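Local coordinates for protein beta chain (Acipenser persicus, PDB 6IYH) that binds haem and, probably as the beta subunit of a four-chain haemoglobin, carries oxygen reversibly in the blood of the Persian sturgeon, at residues Pro35-Tyr40 against Pro99-His104. Numbering follows the deposited sequence.
Sequences PWTQRY and PDNFQH. With HEM (protoporphyrin IX containing Fe), chain D.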
loop_
_atom_site.group_PDB
_atom_site.type_symbol
_atom_site.label_atom_id
_atom_site.label_comp_id
_atom_site.label_asym_id
_atom_site.label_seq_id
_atom_site.Cartn_x
_atom_site.Cartn_y
_atom_site.Cartn_z
ATOM N N PRO B 35 -8.155 -4.120 -13.108
ATOM C CA PRO B 35 -8.001 -4.371 -14.592
ATOM C C PRO B 35 -6.732 -3.880 -15.255
ATOM O O PRO B 35 -6.331 -4.331 -16.354
ATOM C CB PRO B 35 -9.265 -3.727 -15.169
ATOM C CG PRO B 35 -9.727 -2.756 -14.177
ATOM C CD PRO B 35 -9.388 -3.370 -12.846
ATOM N N TRP B 36 -6.020 -3.041 -14.538
ATOM C CA TRP B 36 -4.697 -2.645 -14.934
ATOM C C TRP B 36 -3.732 -3.773 -15.017
ATOM O O TRP B 36 -2.806 -3.703 -15.806
ATOM C CB TRP B 36 -4.156 -1.560 -14.063
ATOM C CG TRP B 36 -4.202 -1.828 -12.583
ATOM C CD1 TRP B 36 -3.248 -2.471 -11.831
ATOM C CD2 TRP B 36 -5.240 -1.471 -11.695
ATOM N NE1 TRP B 36 -3.636 -2.519 -10.545
ATOM C CE2 TRP B 36 -4.855 -1.923 -10.417
ATOM C CE3 TRP B 36 -6.494 -0.851 -11.849
ATOM C CZ2 TRP B 36 -5.599 -1.693 -9.317
ATOM C CZ3 TRP B 36 -7.246 -0.658 -10.766
ATOM C CH2 TRP B 36 -6.824 -1.124 -9.505
ATOM N N THR B 37 -4.007 -4.867 -14.299
ATOM C CA THR B 37 -3.184 -6.011 -14.389
ATOM C C THR B 37 -3.235 -6.685 -15.751
ATOM O O THR B 37 -2.334 -7.456 -16.025
ATOM C CB THR B 37 -3.542 -7.078 -13.283
ATOM O OG1 THR B 37 -4.893 -7.533 -13.411
ATOM C CG2 THR B 37 -3.331 -6.461 -11.866
ATOM N N GLN B 38 -4.268 -6.403 -16.545
ATOM C CA GLN B 38 -4.398 -6.898 -17.888
ATOM C C GLN B 38 -3.140 -6.525 -18.738
ATOM O O GLN B 38 -2.775 -7.293 -19.664
ATOM C CB GLN B 38 -5.683 -6.431 -18.570
ATOM C CG GLN B 38 -7.016 -6.953 -18.000
ATOM C CD GLN B 38 -8.170 -6.072 -18.342
ATOM O OE1 GLN B 38 -8.092 -5.317 -19.336
ATOM N NE2 GLN B 38 -9.243 -6.116 -17.567
ATOM N N ARG B 39 -2.463 -5.435 -18.390
ATOM C CA ARG B 39 -1.298 -5.003 -19.168
ATOM C C ARG B 39 -0.187 -6.028 -19.128
ATOM O O ARG B 39 0.661 -6.055 -20.031
ATOM C CB ARG B 39 -0.734 -3.664 -18.685
ATOM C CG ARG B 39 0.109 -3.699 -17.392
ATOM C CD ARG B 39 0.770 -2.363 -17.026
ATOM N NE ARG B 39 1.673 -1.913 -18.054
ATOM C CZ ARG B 39 2.911 -2.364 -18.237
ATOM N NH1 ARG B 39 3.415 -3.308 -17.466
ATOM N NH2 ARG B 39 3.674 -1.847 -19.193
ATOM N N TYR B 40 -0.123 -6.816 -18.054
ATOM C CA TYR B 40 1.012 -7.725 -17.914
ATOM C C TYR B 40 0.782 -8.991 -18.739
ATOM O O TYR B 40 1.726 -9.673 -19.020
ATOM C CB TYR B 40 1.260 -8.053 -16.482
ATOM C CG TYR B 40 1.603 -6.896 -15.574
ATOM C CD1 TYR B 40 2.886 -6.361 -15.509
ATOM C CD2 TYR B 40 0.629 -6.327 -14.772
ATOM C CE1 TYR B 40 3.228 -5.329 -14.643
ATOM C CE2 TYR B 40 0.969 -5.292 -13.852
ATOM C CZ TYR B 40 2.276 -4.761 -13.821
ATOM O OH TYR B 40 2.656 -3.764 -12.913
ATOM N N PRO B 99 4.907 -5.200 -7.096
ATOM C CA PRO B 99 4.570 -6.221 -6.082
ATOM C C PRO B 99 3.239 -6.021 -5.365
ATOM O O PRO B 99 2.735 -6.974 -4.764
ATOM C CB PRO B 99 5.699 -6.116 -5.070
ATOM C CG PRO B 99 6.759 -5.312 -5.724
ATOM C CD PRO B 99 6.221 -4.535 -6.844
ATOM N N ASP B 100 2.638 -4.813 -5.426
ATOM C CA ASP B 100 1.293 -4.677 -4.863
ATOM C C ASP B 100 0.299 -5.592 -5.506
ATOM O O ASP B 100 -0.625 -6.031 -4.876
ATOM C CB ASP B 100 0.776 -3.241 -5.050
ATOM C CG ASP B 100 1.412 -2.265 -4.093
ATOM O OD1 ASP B 100 2.237 -2.651 -3.258
ATOM O OD2 ASP B 100 1.024 -1.113 -4.144
ATOM N N ASN B 101 0.531 -5.968 -6.758
ATOM C CA ASN B 101 -0.349 -6.886 -7.412
ATOM C C ASN B 101 -0.305 -8.321 -6.840
ATOM O O ASN B 101 -1.334 -9.008 -6.953
ATOM C CB ASN B 101 -0.060 -6.916 -8.862
ATOM C CG ASN B 101 -0.273 -5.566 -9.500
ATOM O OD1 ASN B 101 -1.384 -5.076 -9.472
ATOM N ND2 ASN B 101 0.760 -5.011 -10.096
ATOM N N PHE B 102 0.799 -8.766 -6.236
ATOM C CA PHE B 102 0.787 -10.062 -5.537
ATOM C C PHE B 102 -0.240 -10.061 -4.391
ATOM O O PHE B 102 -0.894 -11.090 -4.143
ATOM C CB PHE B 102 2.189 -10.400 -4.990
ATOM C CG PHE B 102 3.265 -10.440 -6.066
ATOM C CD1 PHE B 102 3.050 -11.093 -7.304
ATOM C CD2 PHE B 102 4.479 -9.882 -5.831
ATOM C CE1 PHE B 102 4.062 -11.113 -8.280
ATOM C CE2 PHE B 102 5.488 -9.912 -6.815
ATOM C CZ PHE B 102 5.278 -10.504 -8.004
ATOM N N GLN B 103 -0.405 -8.914 -3.703
ATOM C CA GLN B 103 -1.370 -8.766 -2.632
ATOM C C GLN B 103 -2.752 -8.803 -3.166
ATOM O O GLN B 103 -3.643 -9.441 -2.564
ATOM C CB GLN B 103 -1.166 -7.522 -1.816
ATOM C CG GLN B 103 0.240 -7.543 -1.234
ATOM C CD GLN B 103 0.536 -6.541 -0.134
ATOM O OE1 GLN B 103 1.733 -6.240 0.160
ATOM N NE2 GLN B 103 -0.512 -6.084 0.556
ATOM N N HIS B 104 -2.964 -8.142 -4.302
ATOM C CA HIS B 104 -4.238 -8.200 -4.961
ATOM C C HIS B 104 -4.603 -9.650 -5.322
ATOM O O HIS B 104 -5.738 -10.107 -5.106
ATOM C CB HIS B 104 -4.322 -7.323 -6.225
ATOM C CG HIS B 104 -4.141 -5.870 -5.935
ATOM N ND1 HIS B 104 -4.551 -5.281 -4.745
ATOM C CD2 HIS B 104 -3.574 -4.880 -6.656
ATOM C CE1 HIS B 104 -4.269 -3.994 -4.780
ATOM N NE2 HIS B 104 -3.719 -3.721 -5.941
HETATM C CHA HEM D . 3.947 -16.275 -15.071
HETATM C CHB HEM D . 3.264 -17.759 -10.557
HETATM C CHC HEM D . 1.301 -13.438 -9.523
HETATM C CHD HEM D . 2.151 -11.940 -14.028
HETATM C C1A HEM D . 3.942 -17.002 -13.904
HETATM C C2A HEM D . 4.332 -18.376 -13.855
HETATM C C3A HEM D . 4.125 -18.797 -12.619
HETATM C C4A HEM D . 3.574 -17.718 -11.876
HETATM C CMA HEM D . 4.402 -20.200 -12.078
HETATM C CAA HEM D . 4.909 -19.223 -14.975
HETATM C CBA HEM D . 6.432 -19.181 -14.891
HETATM C CGA HEM D . 7.140 -20.020 -15.946
HETATM O O1A HEM D . 7.085 -19.736 -17.160
HETATM O O2A HEM D . 7.817 -21.008 -15.611
HETATM C C1B HEM D . 2.646 -16.698 -9.862
HETATM C C2B HEM D . 2.277 -16.744 -8.473
HETATM C C3B HEM D . 1.659 -15.553 -8.223
HETATM C C4B HEM D . 1.786 -14.740 -9.425
HETATM C CMB HEM D . 2.368 -17.901 -7.464
HETATM C CAB HEM D . 1.032 -15.001 -7.003
HETATM C CBB HEM D . 0.666 -15.755 -5.951
HETATM C C1C HEM D . 1.278 -12.641 -10.643
HETATM C C2C HEM D . 0.760 -11.298 -10.775
HETATM C C3C HEM D . 1.022 -10.874 -12.070
HETATM C C4C HEM D . 1.784 -11.942 -12.721
HETATM C CMC HEM D . -0.064 -10.687 -9.698
HETATM C CAC HEM D . 0.632 -9.633 -12.785
HETATM C CBC HEM D . -0.234 -8.771 -12.231
HETATM C C1D HEM D . 2.659 -13.077 -14.682
HETATM C C2D HEM D . 2.924 -13.060 -16.110
HETATM C C3D HEM D . 3.475 -14.241 -16.423
HETATM C C4D HEM D . 3.466 -14.963 -15.149
HETATM C CMD HEM D . 2.737 -11.868 -17.053
HETATM C CAD HEM D . 3.906 -14.754 -17.790
HETATM C CBD HEM D . 2.572 -15.166 -18.480
HETATM C CGD HEM D . 2.671 -15.755 -19.878
HETATM O O1D HEM D . 2.808 -16.978 -20.058
HETATM O O2D HEM D . 2.524 -15.014 -20.848
HETATM N NA HEM D . 3.487 -16.631 -12.709
HETATM N NB HEM D . 2.416 -15.466 -10.368
HETATM N NC HEM D . 1.922 -12.953 -11.833
HETATM N ND HEM D . 3.007 -14.229 -14.058
HETATM FE FE HEM D . 2.756 -14.815 -12.272
HETATM O O HOH W 1 -1.054 -2.317 -8.804
HETATM O O HOH W 2 0.801 -15.343 -12.752
#
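The rim of the haem pocket, beside the pyrrole edge that carries the methyl CMC and the vinyl CAC-CBC, is where N101 meets W36, T37 and Y40. The N101 amide divides its two ends: OD1 faces T37 and W36, ND2 faces Y40. N101 OD1 lies 3.4 Å from the methyl CG2 of T37, which stands anti to the carbonyl carbon while OG1 turns back to bond Y34 O. Near the plane of the W36 indole, at its edge, the same OD1 is 3.6 Å from NE1; a water bridges the pair, donating to N101 OD1 (2.9 Å) and accepting a weak bond from W36 NE1 (3.1 Å). N101 ND2 comes to 3.6 Å from Y40 OH without a hydrogen bond, amide and phenol planes 69° apart. In globin terms, the 3-10 turn 35-40 of the C region here faces the start of the G helix, 100-117, consistent with the alpha1-beta2 type interface that shifts between quaternary states in haemoglobins. Polar ends suit this boundary: N101 ND2 and Y40 OH each hydrogen-bond to an acidic side chain on the chain of another protein; ND2 also bonds D98 O weakly, and OH bonds D98 N. Apolar atoms serve the haem side: Y40 CD2 sits 3.6 Å from the vinyl carbon CBC, and F102 presents its ring edge to the meso carbon CHC. Three residues beyond N101, H104 NE2 approaches the W36 indole edge, 4.4 Å from CZ2, while the H104 imidazole stacks with the Y34 ring.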